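Local coordinates for protein sulfide-quinone reductase (Aquifex aeolicus, PDB 3HYW) that oxidises hydrogen sulfide with the help of a quinone, using bound FAD and building up polysulfur, as a monotopic membrane flavoprotein that forms a homotrimer, at residues Y38-A49 and I123-Q133; A16-M25 and A321-I332. All coordinates share one frame; numbering follows the deposited sequence.

Overall arrangement
Along the chain interaction 1 is nested inside interaction 2: the segment pair 16-25 and 321-332 brackets nearly three hundred residues, and 38-49 with 123-133 lies among them. Their centres are 29 Å apart and their nearest atoms about 7 Å. Interaction 2 packs helices 12-24 and 314-332 beside the parallel sheet that contains strands 4-8, 29-33, 100-103 and 289-291, the Rossmann-type sheet of the FAD-binding fold. Interaction 1 sits nearer the centre of the chain, at the dimethylbenzene end of the flavin, with helix 158-173 and strand 247-255 beside it. FAD links the two regions: Thr42 and Cys124 lie in its pocket, while Gly13 and Gly314, which bind it, belong to the helices of interaction 2.

Interaction 1 of 2, residues Y38-A49 and I123-Q133; sequences YFGFTPAFPHLA and ICTAEHALETQ. With FAD (flavin-adenine dinucleotide), chain G; H2S (hydrosulfuric acid), chain J.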
loop_
_atom_site.group_PDB
_atom_site.type_symbol
_atom_site.label_atom_id
_atom_site.label_comp_id
_atom_site.label_asym_id
_atom_site.label_seq_id
_atom_site.Cartn_x
_atom_site.Cartn_y
_atom_site.Cartn_z
ATOM N N TYR A 38 -40.062 21.175 -3.665
ATOM C CA TYR A 38 -39.925 19.757 -3.365
ATOM C C TYR A 38 -38.778 19.518 -2.398
ATOM O O TYR A 38 -37.826 20.304 -2.358
ATOM C CB TYR A 38 -39.680 18.961 -4.664
ATOM C CG TYR A 38 -38.389 19.336 -5.384
ATOM C CD1 TYR A 38 -37.192 18.672 -5.104
ATOM C CD2 TYR A 38 -38.371 20.353 -6.346
ATOM C CE1 TYR A 38 -36.003 19.018 -5.747
ATOM C CE2 TYR A 38 -37.178 20.712 -7.000
ATOM C CZ TYR A 38 -36.005 20.033 -6.696
ATOM O OH TYR A 38 -34.829 20.368 -7.331
ATOM N N PHE A 39 -38.863 18.434 -1.626
ATOM C CA PHE A 39 -37.674 17.889 -0.983
ATOM C C PHE A 39 -36.953 17.010 -2.004
ATOM O O PHE A 39 -37.559 16.115 -2.588
ATOM C CB PHE A 39 -38.016 17.057 0.264
ATOM C CG PHE A 39 -36.873 16.173 0.731
ATOM C CD1 PHE A 39 -35.903 16.670 1.590
ATOM C CD2 PHE A 39 -36.759 14.854 0.284
ATOM C CE1 PHE A 39 -34.841 15.873 2.011
ATOM C CE2 PHE A 39 -35.690 14.046 0.692
ATOM C CZ PHE A 39 -34.738 14.555 1.559
ATOM N N GLY A 40 -35.663 17.262 -2.214
ATOM C CA GLY A 40 -34.870 16.436 -3.120
ATOM C C GLY A 40 -33.961 15.511 -2.332
ATOM O O GLY A 40 -33.220 15.967 -1.470
ATOM N N PHE A 41 -34.022 14.212 -2.613
ATOM C CA PHE A 41 -33.129 13.268 -1.950
ATOM C C PHE A 41 -31.742 13.333 -2.586
ATOM O O PHE A 41 -31.429 12.623 -3.560
ATOM C CB PHE A 41 -33.685 11.840 -1.946
ATOM C CG PHE A 41 -32.868 10.879 -1.109
ATOM C CD1 PHE A 41 -32.849 10.985 0.277
ATOM C CD2 PHE A 41 -32.104 9.890 -1.710
ATOM C CE1 PHE A 41 -32.099 10.108 1.050
ATOM C CE2 PHE A 41 -31.347 9.007 -0.946
ATOM C CZ PHE A 41 -31.350 9.117 0.437
ATOM N N THR A 42 -30.927 14.216 -2.018
ATOM C CA THR A 42 -29.595 14.537 -2.532
ATOM C C THR A 42 -28.697 13.312 -2.815
ATOM O O THR A 42 -28.034 13.263 -3.859
ATOM C CB THR A 42 -28.863 15.567 -1.614
ATOM O OG1 THR A 42 -29.790 16.569 -1.159
ATOM C CG2 THR A 42 -27.783 16.255 -2.373
ATOM N N PRO A 43 -28.649 12.328 -1.888
ATOM C CA PRO A 43 -27.827 11.137 -2.154
ATOM C C PRO A 43 -28.169 10.312 -3.408
ATOM O O PRO A 43 -27.379 9.440 -3.790
ATOM C CB PRO A 43 -28.037 10.286 -0.897
ATOM C CG PRO A 43 -28.339 11.265 0.159
ATOM C CD PRO A 43 -29.243 12.257 -0.539
ATOM N N ALA A 44 -29.317 10.572 -4.032
ATOM C CA ALA A 44 -29.676 9.895 -5.282
ATOM C C ALA A 44 -29.416 10.770 -6.509
ATOM O O ALA A 44 -29.731 10.375 -7.628
ATOM C CB ALA A 44 -31.143 9.413 -5.257
ATOM N N PHE A 45 -28.843 11.955 -6.295
ATOM C CA PHE A 45 -28.521 12.859 -7.404
ATOM C C PHE A 45 -27.453 12.303 -8.368
ATOM O O PHE A 45 -27.576 12.488 -9.583
ATOM C CB PHE A 45 -28.144 14.273 -6.917
ATOM C CG PHE A 45 -29.302 15.070 -6.337
ATOM C CD1 PHE A 45 -30.601 14.560 -6.315
ATOM C CD2 PHE A 45 -29.085 16.354 -5.847
ATOM C CE1 PHE A 45 -31.655 15.305 -5.782
ATOM C CE2 PHE A 45 -30.132 17.113 -5.321
ATOM C CZ PHE A 45 -31.420 16.585 -5.287
ATOM N N PRO A 46 -26.403 11.629 -7.841
ATOM C CA PRO A 46 -25.486 10.958 -8.777
ATOM C C PRO A 46 -26.177 9.917 -9.661
ATOM O O PRO A 46 -25.833 9.771 -10.836
ATOM C CB PRO A 46 -24.453 10.288 -7.853
ATOM C CG PRO A 46 -24.509 11.090 -6.570
ATOM C CD PRO A 46 -25.961 11.471 -6.437
ATOM N N HIS A 47 -27.144 9.200 -9.092
ATOM C CA HIS A 47 -27.928 8.220 -9.836
ATOM C C HIS A 47 -28.845 8.918 -10.835
ATOM O O HIS A 47 -29.043 8.420 -11.937
ATOM C CB HIS A 47 -28.753 7.360 -8.874
ATOM C CG HIS A 47 -27.963 6.789 -7.738
ATOM N ND1 HIS A 47 -27.467 7.564 -6.711
ATOM C CD2 HIS A 47 -27.587 5.518 -7.466
ATOM C CE1 HIS A 47 -26.812 6.798 -5.861
ATOM N NE2 HIS A 47 -26.876 5.549 -6.292
ATOM N N LEU A 48 -29.413 10.064 -10.447
ATOM C CA LEU A 48 -30.213 10.871 -11.379
ATOM C C LEU A 48 -29.361 11.312 -12.570
ATOM O O LEU A 48 -29.809 11.262 -13.714
ATOM C CB LEU A 48 -30.826 12.091 -10.685
ATOM C CG LEU A 48 -31.803 12.968 -11.494
ATOM C CD1 LEU A 48 -33.129 12.233 -11.792
ATOM C CD2 LEU A 48 -32.089 14.282 -10.790
ATOM N N ALA A 49 -28.130 11.734 -12.288
ATOM C CA ALA A 49 -27.184 12.131 -13.330
ATOM C C ALA A 49 -26.834 10.975 -14.259
ATOM O O ALA A 49 -26.555 11.180 -15.445
ATOM C CB ALA A 49 -25.931 12.715 -12.711
ATOM N N ILE A 123 -23.378 17.620 -10.237
ATOM C CA ILE A 123 -24.458 16.726 -9.829
ATOM C C ILE A 123 -25.025 17.109 -8.454
ATOM O O ILE A 123 -25.717 16.314 -7.820
ATOM C CB ILE A 123 -23.997 15.241 -9.852
ATOM C CG1 ILE A 123 -22.897 14.988 -8.809
ATOM C CG2 ILE A 123 -23.512 14.848 -11.254
ATOM C CD1 ILE A 123 -22.355 13.558 -8.792
ATOM N N CYS A 124 -24.755 18.344 -8.027
ATOM C CA CYS A 124 -25.065 18.791 -6.663
ATOM C C CYS A 124 -26.514 19.215 -6.460
ATOM O O CYS A 124 -26.995 19.262 -5.326
ATOM C CB CYS A 124 -24.137 19.936 -6.250
ATOM S SG CYS A 124 -22.449 19.454 -6.007
ATOM N N THR A 125 -27.194 19.562 -7.548
ATOM C CA THR A 125 -28.642 19.770 -7.512
ATOM C C THR A 125 -29.298 18.841 -8.523
ATOM O O THR A 125 -28.641 18.354 -9.439
ATOM C CB THR A 125 -29.057 21.235 -7.802
ATOM O OG1 THR A 125 -28.737 21.569 -9.154
ATOM C CG2 THR A 125 -28.364 22.215 -6.848
ATOM N N ALA A 126 -30.596 18.599 -8.351
ATOM C CA ALA A 126 -31.361 17.787 -9.289
ATOM C C ALA A 126 -31.280 18.379 -10.692
ATOM O O ALA A 126 -31.107 17.659 -11.672
ATOM C CB ALA A 126 -32.813 17.685 -8.840
ATOM N N GLU A 127 -31.400 19.703 -10.757
ATOM C CA GLU A 127 -31.403 20.463 -12.001
ATOM C C GLU A 127 -30.078 20.337 -12.756
ATOM O O GLU A 127 -30.067 20.111 -13.967
ATOM C CB GLU A 127 -31.722 21.931 -11.704
ATOM C CG GLU A 127 -33.176 22.181 -11.255
ATOM C CD GLU A 127 -33.414 21.985 -9.760
ATOM O OE1 GLU A 127 -32.440 21.796 -8.992
ATOM O OE2 GLU A 127 -34.596 22.026 -9.347
ATOM N N HIS A 128 -28.964 20.464 -12.036
ATOM C CA HIS A 128 -27.634 20.241 -12.619
ATOM C C HIS A 128 -27.408 18.774 -13.023
ATOM O O HIS A 128 -26.837 18.498 -14.077
ATOM C CB HIS A 128 -26.535 20.658 -11.634
ATOM C CG HIS A 128 -26.346 22.138 -11.511
ATOM N ND1 HIS A 128 -26.497 22.805 -10.315
ATOM C CD2 HIS A 128 -26.001 23.077 -12.424
ATOM C CE1 HIS A 128 -26.263 24.093 -10.497
ATOM N NE2 HIS A 128 -25.960 24.284 -11.770
ATOM N N ALA A 129 -27.827 17.838 -12.171
ATOM C CA ALA A 129 -27.680 16.406 -12.462
ATOM C C ALA A 129 -28.393 15.989 -13.754
ATOM O O ALA A 129 -27.893 15.159 -14.508
ATOM C CB ALA A 129 -28.153 15.551 -11.274
ATOM N N LEU A 130 -29.554 16.585 -14.010
ATOM C CA LEU A 130 -30.296 16.316 -15.242
ATOM C C LEU A 130 -29.573 16.809 -16.499
ATOM O O LEU A 130 -29.588 16.132 -17.527
ATOM C CB LEU A 130 -31.721 16.873 -15.156
ATOM C CG LEU A 130 -32.597 16.038 -14.211
ATOM C CD1 LEU A 130 -33.775 16.831 -13.690
ATOM C CD2 LEU A 130 -33.051 14.729 -14.858
ATOM N N GLU A 131 -28.930 17.970 -16.401
ATOM C CA GLU A 131 -28.065 18.483 -17.471
ATOM C C GLU A 131 -26.885 17.543 -17.726
ATOM O O GLU A 131 -26.519 17.303 -18.875
ATOM C CB GLU A 131 -27.543 19.880 -17.124
ATOM C CG GLU A 131 -28.627 20.933 -16.880
ATOM C CD GLU A 131 -28.066 22.350 -16.767
ATOM O OE1 GLU A 131 -26.935 22.520 -16.248
ATOM O OE2 GLU A 131 -28.761 23.303 -17.196
ATOM N N THR A 132 -26.289 17.023 -16.651
ATOM C CA THR A 132 -25.212 16.029 -16.749
ATOM C C THR A 132 -25.650 14.763 -17.492
ATOM O O THR A 132 -24.908 14.242 -18.327
ATOM C CB THR A 132 -24.689 15.637 -15.360
ATOM O OG1 THR A 132 -24.195 16.803 -14.695
ATOM C CG2 THR A 132 -23.568 14.590 -15.462
ATOM N N GLN A 133 -26.847 14.270 -17.170
ATOM C CA GLN A 133 -27.421 13.104 -17.838
ATOM C C GLN A 133 -27.449 13.324 -19.348
ATOM O O GLN A 133 -27.082 12.432 -20.115
ATOM C CB GLN A 133 -28.828 12.805 -17.293
ATOM C CG GLN A 133 -29.489 11.552 -17.877
ATOM C CD GLN A 133 -30.889 11.278 -17.312
ATOM O OE1 GLN A 133 -31.188 11.565 -16.141
ATOM N NE2 GLN A 133 -31.747 10.701 -18.144
HETATM P PA FAD G . -30.158 20.613 1.157
HETATM O O1A FAD G . -30.686 19.236 1.471
HETATM O O2A FAD G . -29.494 20.863 -0.162
HETATM O O5B FAD G . -31.395 21.609 1.338
HETATM C C5B FAD G . -31.293 23.022 1.288
HETATM C C4B FAD G . -32.694 23.553 1.026
HETATM O O4B FAD G . -32.726 24.968 1.211
HETATM C C3B FAD G . -33.115 23.308 -0.414
HETATM O O3B FAD G . -34.490 22.907 -0.426
HETATM C C2B FAD G . -32.944 24.662 -1.074
HETATM O O2B FAD G . -33.821 24.827 -2.187
HETATM C C1B FAD G . -33.295 25.601 0.065
HETATM N N9A FAD G . -32.751 26.981 -0.060
HETATM C C8A FAD G . -31.532 27.348 -0.510
HETATM N N7A FAD G . -31.429 28.699 -0.437
HETATM C C5A FAD G . -32.598 29.172 0.056
HETATM C C6A FAD G . -33.082 30.446 0.346
HETATM N N6A FAD G . -32.311 31.537 0.129
HETATM N N1A FAD G . -34.336 30.588 0.852
HETATM C C2A FAD G . -35.117 29.516 1.074
HETATM N N3A FAD G . -34.676 28.278 0.801
HETATM C C4A FAD G . -33.423 28.082 0.298
HETATM N N1 FAD G . -24.630 12.730 2.388
HETATM C C2 FAD G . -24.677 11.444 2.831
HETATM O O2 FAD G . -24.706 11.209 4.055
HETATM N N3 FAD G . -24.705 10.401 1.968
HETATM C C4 FAD G . -24.686 10.624 0.638
HETATM O O4 FAD G . -24.701 9.585 -0.249
HETATM C C4X FAD G . -24.635 11.929 0.162
HETATM N N5 FAD G . -24.608 12.145 -1.172
HETATM C C5X FAD G . -24.567 13.406 -1.658
HETATM C C6 FAD G . -24.555 13.604 -3.043
HETATM C C7 FAD G . -24.503 14.890 -3.571
HETATM C C7M FAD G . -24.485 15.059 -5.079
HETATM C C8 FAD G . -24.463 15.982 -2.700
HETATM C C8M FAD G . -24.400 17.411 -3.207
HETATM C C9 FAD G . -24.470 15.775 -1.318
HETATM C C9A FAD G . -24.534 14.482 -0.774
HETATM N N10 FAD G . -24.563 14.270 0.576
HETATM C C10 FAD G . -24.606 12.999 1.055
HETATM C "C1'" FAD G . -24.456 15.414 1.510
HETATM C "C2'" FAD G . -25.673 15.923 2.255
HETATM O "O2'" FAD G . -26.361 14.835 2.887
HETATM C "C3'" FAD G . -26.555 16.718 1.292
HETATM O "O3'" FAD G . -25.785 17.809 0.733
HETATM C "C4'" FAD G . -27.793 17.262 1.993
HETATM O "O4'" FAD G . -28.751 17.617 0.988
HETATM C "C5'" FAD G . -27.453 18.475 2.852
HETATM O "O5'" FAD G . -28.608 18.902 3.567
HETATM P P FAD G . -28.959 20.461 3.784
HETATM O O1P FAD G . -30.274 20.528 4.515
HETATM O O2P FAD G . -27.762 21.195 4.348
HETATM O O3P FAD G . -29.123 21.057 2.295
HETATM S S H2S J . -23.083 18.164 -3.729
HETATM O O HOH W 1 -32.122 19.854 -6.193
#
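Helices 45-49 and 126-133 run side by side at 30°, their axes 8.1 Å apart at closest approach, and the loops leading into them form part of the FAD pocket of this pyridine nucleotide-disulphide oxidoreductase fold. Where the backbones come nearest, with Ala49 CA and Ala129 CA 4.4 Å apart, Ala49 CA also makes a C-H...O contact with Ala129 O (3.3 Å), a closeness permitted by the small alanines. Ala49 CB also touches Ile123 CG2, while Leu48, its CG anti to the backbone N, sends CD2 between Ala126 and Leu130.

The Phe45 ring is held on both faces: Thr42 CA lies over the centre of one, and Ala126 N is 3.4 Å from CE2 over the other, offset toward the rim. Cys124 O meets the same ring at its edge. On the flavin side, Thr42 OG1 shares a 2.6 Å hydrogen bond with FAD O4', and Ile123 O lies 3.3 Å from the methyl C7M. Cys124 lies beside the bound hydrogen sulfide.

At the other margin, Glu127 is bent at chi2 (85°), which turns its carboxylate toward Tyr38; OE1 forms a salt bridge with Arg36, an FAD-binding residue. Tyr38 OH donates to Glu127 OE2 (2.6 Å) on the syn side, 32° out of the carboxylate plane, and accepts from a water that in turn takes the N-H of Ala126.

Interaction 2 of 2, residues A16-M25 and A321-I332; sequences ATAYNLRNLM and AMAVAHNIVNDI
Ala16 CB meets Ala321 CB at 3.5 Å, tighter than usual for two methyl groups, where the helices are close enough for Thr17 CA and Ala321 CA to lie 4.6 Å apart. Thr17 divides its branches: OG1 packs on Ala321 CB while bonding to Gly13 O within its own helix, and CG2, anti to the backbone N, reaches Val324 CG1 at 3.8 Å. One turn on, Asn20 sets CB against Ala325 CB (3.5 Å) and lays its amide nitrogen alongside the backbone between Ala321 and Met322.

Leu21 follows, its CD2 touching Ala325 O, Ile328 CG2 and Val329 CG2. The side chain of Ala325 is a knob in the hole formed by Thr17, Asn20, Leu21 and Leu24. The axes of 16-24 and 321-332 cross at -42° with a closest approach of 8.4 Å. The first helix begins within the glycine-rich motif of the Rossmann-type FAD-binding fold, and both helices pack on the parallel sheet: Leu21 rests on Ile30 of strand 29-33, Ile328 on Val102 of strand 100-103.

Leu24 approaches the His326 ring at about a right angle, its CD2 poised 4.0 Å from the ring centroid and 5° off the normal, a CH-pi contact over the face. Its CB leans on Val329 CG2. At Met25, where the chain leaves helical geometry, the side chain extends to SD and then bends at chi3 (-83°). That turn brings CE to Val329 CG1 at 3.6 Å, tip to tip, and leaves SD 3.8 Å from Ile332 CD1.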
loop_
_atom_site.group_PDB
_atom_site.type_symbol
_atom_site.label_atom_id
_atom_site.label_comp_id
_atom_site.label_asym_id
_atom_site.label_seq_id
_atom_site.Cartn_x
_atom_site.Cartn_y
_atom_site.Cartn_z
ATOM N N ALA A 16 -35.736 17.746 8.698
ATOM C CA ALA A 16 -35.423 17.018 9.933
ATOM C C ALA A 16 -35.678 17.863 11.177
ATOM O O ALA A 16 -36.253 17.378 12.147
ATOM C CB ALA A 16 -33.976 16.505 9.916
ATOM N N THR A 17 -35.260 19.125 11.146
ATOM C CA THR A 17 -35.481 20.026 12.277
ATOM C C THR A 17 -36.973 20.320 12.487
ATOM O O THR A 17 -37.464 20.214 13.603
ATOM C CB THR A 17 -34.661 21.342 12.151
ATOM O OG1 THR A 17 -33.326 21.035 11.725
ATOM C CG2 THR A 17 -34.591 22.055 13.507
ATOM N N ALA A 18 -37.684 20.677 11.419
ATOM C CA ALA A 18 -39.131 20.920 11.491
ATOM C C ALA A 18 -39.918 19.717 12.023
ATOM O O ALA A 18 -40.778 19.885 12.890
ATOM C CB ALA A 18 -39.677 21.361 10.141
ATOM N N TYR A 19 -39.632 18.519 11.504
ATOM C CA TYR A 19 -40.313 17.308 11.970
ATOM C C TYR A 19 -39.944 16.979 13.418
ATOM O O TYR A 19 -40.811 16.585 14.200
ATOM C CB TYR A 19 -40.006 16.105 11.068
ATOM C CG TYR A 19 -40.673 16.095 9.693
ATOM C CD1 TYR A 19 -41.246 17.248 9.142
ATOM C CD2 TYR A 19 -40.669 14.936 8.918
ATOM C CE1 TYR A 19 -41.829 17.226 7.874
ATOM C CE2 TYR A 19 -41.238 14.911 7.654
ATOM C CZ TYR A 19 -41.816 16.051 7.139
ATOM O OH TYR A 19 -42.377 16.013 5.882
ATOM N N ASN A 20 -38.670 17.152 13.776
ATOM C CA ASN A 20 -38.225 16.883 15.150
ATOM C C ASN A 20 -38.949 17.804 16.133
ATOM O O ASN A 20 -39.444 17.352 17.160
ATOM C CB ASN A 20 -36.712 17.056 15.314
ATOM C CG ASN A 20 -35.908 15.871 14.801
ATOM O OD1 ASN A 20 -36.288 14.712 14.964
ATOM N ND2 ASN A 20 -34.768 16.166 14.194
ATOM N N LEU A 21 -39.017 19.090 15.791
ATOM C CA LEU A 21 -39.758 20.077 16.576
ATOM C C LEU A 21 -41.243 19.753 16.695
ATOM O O LEU A 21 -41.827 19.871 17.781
ATOM C CB LEU A 21 -39.573 21.471 15.978
ATOM C CG LEU A 21 -38.242 22.177 16.253
ATOM C CD1 LEU A 21 -38.111 23.380 15.341
ATOM C CD2 LEU A 21 -38.125 22.593 17.727
ATOM N N ARG A 22 -41.853 19.350 15.581
ATOM C CA ARG A 22 -43.283 19.037 15.562
ATOM C C ARG A 22 -43.630 17.851 16.463
ATOM O O ARG A 22 -44.642 17.877 17.177
ATOM C CB ARG A 22 -43.782 18.816 14.123
ATOM C CG ARG A 22 -45.216 18.266 13.995
ATOM C CD ARG A 22 -46.283 19.137 14.711
ATOM N NE ARG A 22 -46.484 20.449 14.088
ATOM C CZ ARG A 22 -46.351 21.625 14.703
ATOM N NH1 ARG A 22 -46.008 21.695 15.988
ATOM N NH2 ARG A 22 -46.569 22.748 14.028
ATOM N N ASN A 23 -42.780 16.832 16.440
ATOM C CA ASN A 23 -43.009 15.617 17.213
ATOM C C ASN A 23 -42.743 15.835 18.704
ATOM O O ASN A 23 -43.382 15.214 19.558
ATOM C CB ASN A 23 -42.178 14.455 16.639
ATOM C CG ASN A 23 -42.741 13.929 15.307
ATOM O OD1 ASN A 23 -42.057 13.920 14.281
ATOM N ND2 ASN A 23 -43.998 13.506 15.325
ATOM N N LEU A 24 -41.811 16.739 18.999
ATOM C CA LEU A 24 -41.494 17.144 20.367
ATOM C C LEU A 24 -42.573 18.050 20.971
ATOM O O LEU A 24 -42.892 17.948 22.162
ATOM C CB LEU A 24 -40.146 17.869 20.388
ATOM C CG LEU A 24 -38.848 17.172 20.837
ATOM C CD1 LEU A 24 -38.800 15.693 20.550
ATOM C CD2 LEU A 24 -37.631 17.872 20.244
ATOM N N MET A 25 -43.131 18.924 20.138
ATOM C CA MET A 25 -44.050 19.961 20.591
ATOM C C MET A 25 -45.192 20.120 19.584
ATOM O O MET A 25 -45.089 20.913 18.649
ATOM C CB MET A 25 -43.284 21.275 20.777
ATOM C CG MET A 25 -43.909 22.259 21.744
ATOM S SD MET A 25 -42.791 23.630 22.094
ATOM C CE MET A 25 -41.764 22.916 23.371
ATOM N N ALA A 321 -29.898 18.343 13.549
ATOM C CA ALA A 321 -31.340 18.583 13.615
ATOM C C ALA A 321 -31.964 18.142 14.934
ATOM O O ALA A 321 -32.780 18.877 15.496
ATOM C CB ALA A 321 -32.045 17.907 12.441
ATOM N N MET A 322 -31.591 16.956 15.422
ATOM C CA MET A 322 -32.084 16.456 16.719
ATOM C C MET A 322 -31.646 17.369 17.857
ATOM O O MET A 322 -32.449 17.727 18.724
ATOM C CB MET A 322 -31.576 15.043 17.024
ATOM C CG MET A 322 -32.054 13.945 16.113
ATOM S SD MET A 322 -31.269 12.384 16.592
ATOM C CE MET A 322 -31.055 11.626 14.976
ATOM N N ALA A 323 -30.362 17.726 17.858
ATOM C CA ALA A 323 -29.799 18.609 18.881
ATOM C C ALA A 323 -30.474 19.980 18.877
ATOM O O ALA A 323 -30.850 20.489 19.933
ATOM C CB ALA A 323 -28.292 18.750 18.700
ATOM N N VAL A 324 -30.645 20.561 17.690
ATOM C CA VAL A 324 -31.236 21.899 17.562
ATOM C C VAL A 324 -32.697 21.924 18.021
ATOM O O VAL A 324 -33.116 22.849 18.726
ATOM C CB VAL A 324 -31.095 22.447 16.124
ATOM C CG1 VAL A 324 -32.072 23.608 15.870
ATOM C CG2 VAL A 324 -29.650 22.882 15.872
ATOM N N ALA A 325 -33.462 20.914 17.614
ATOM C CA ALA A 325 -34.850 20.762 18.049
ATOM C C ALA A 325 -34.982 20.649 19.571
ATOM O O ALA A 325 -35.830 21.310 20.163
ATOM C CB ALA A 325 -35.509 19.579 17.350
ATOM N N HIS A 326 -34.130 19.845 20.205
ATOM C CA HIS A 326 -34.126 19.727 21.670
ATOM C C HIS A 326 -33.724 21.026 22.350
ATOM O O HIS A 326 -34.320 21.411 23.359
ATOM C CB HIS A 326 -33.223 18.587 22.135
ATOM C CG HIS A 326 -33.866 17.238 22.041
ATOM N ND1 HIS A 326 -34.763 16.776 22.980
ATOM C CD2 HIS A 326 -33.756 16.260 21.111
ATOM C CE1 HIS A 326 -35.172 15.567 22.637
ATOM N NE2 HIS A 326 -34.578 15.232 21.506
ATOM N N ASN A 327 -32.718 21.694 21.784
ATOM C CA ASN A 327 -32.240 22.971 22.293
ATOM C C ASN A 327 -33.311 24.059 22.268
ATOM O O ASN A 327 -33.445 24.827 23.226
ATOM C CB ASN A 327 -30.996 23.421 21.515
ATOM C CG ASN A 327 -29.757 22.604 21.859
ATOM O OD1 ASN A 327 -28.766 22.612 21.121
ATOM N ND2 ASN A 327 -29.808 21.893 22.971
ATOM N N ILE A 328 -34.067 24.121 21.170
ATOM C CA ILE A 328 -35.178 25.073 21.025
ATOM C C ILE A 328 -36.316 24.781 22.005
ATOM O O ILE A 328 -36.817 25.683 22.694
ATOM C CB ILE A 328 -35.715 25.095 19.563
ATOM C CG1 ILE A 328 -34.702 25.783 18.642
ATOM C CG2 ILE A 328 -37.068 25.818 19.485
ATOM C CD1 ILE A 328 -34.996 25.635 17.147
ATOM N N VAL A 329 -36.715 23.515 22.057
ATOM C CA VAL A 329 -37.777 23.052 22.938
ATOM C C VAL A 329 -37.422 23.309 24.411
ATOM O O VAL A 329 -38.248 23.820 25.172
ATOM C CB VAL A 329 -38.096 21.555 22.650
ATOM C CG1 VAL A 329 -38.828 20.900 23.801
ATOM C CG2 VAL A 329 -38.896 21.440 21.359
ATOM N N ASN A 330 -36.186 22.989 24.792
ATOM C CA ASN A 330 -35.713 23.209 26.155
ATOM C C ASN A 330 -35.613 24.682 26.542
ATOM O O ASN A 330 -35.811 25.032 27.706
ATOM C CB ASN A 330 -34.379 22.507 26.390
ATOM C CG ASN A 330 -34.536 21.017 26.570
ATOM O OD1 ASN A 330 -35.648 20.487 26.514
ATOM N ND2 ASN A 330 -33.422 20.327 26.788
ATOM N N ASP A 331 -35.308 25.542 25.572
ATOM C CA ASP A 331 -35.326 26.977 25.835
ATOM C C ASP A 331 -36.749 27.443 26.143
ATOM O O ASP A 331 -36.972 28.145 27.136
ATOM C CB ASP A 331 -34.736 27.781 24.678
ATOM C CG ASP A 331 -34.557 29.243 25.033
ATOM O OD1 ASP A 331 -33.615 29.558 25.793
ATOM O OD2 ASP A 331 -35.368 30.074 24.574
ATOM N N ILE A 332 -37.702 27.030 25.301
ATOM C CA ILE A 332 -39.126 27.342 25.488
ATOM C C ILE A 332 -39.625 26.906 26.871
ATOM O O ILE A 332 -40.358 27.643 27.541
ATOM C CB ILE A 332 -40.006 26.679 24.383
ATOM C CG1 ILE A 332 -39.704 27.292 23.014
ATOM C CG2 ILE A 332 -41.521 26.791 24.725
ATOM C CD1 ILE A 332 -40.354 26.580 21.840
#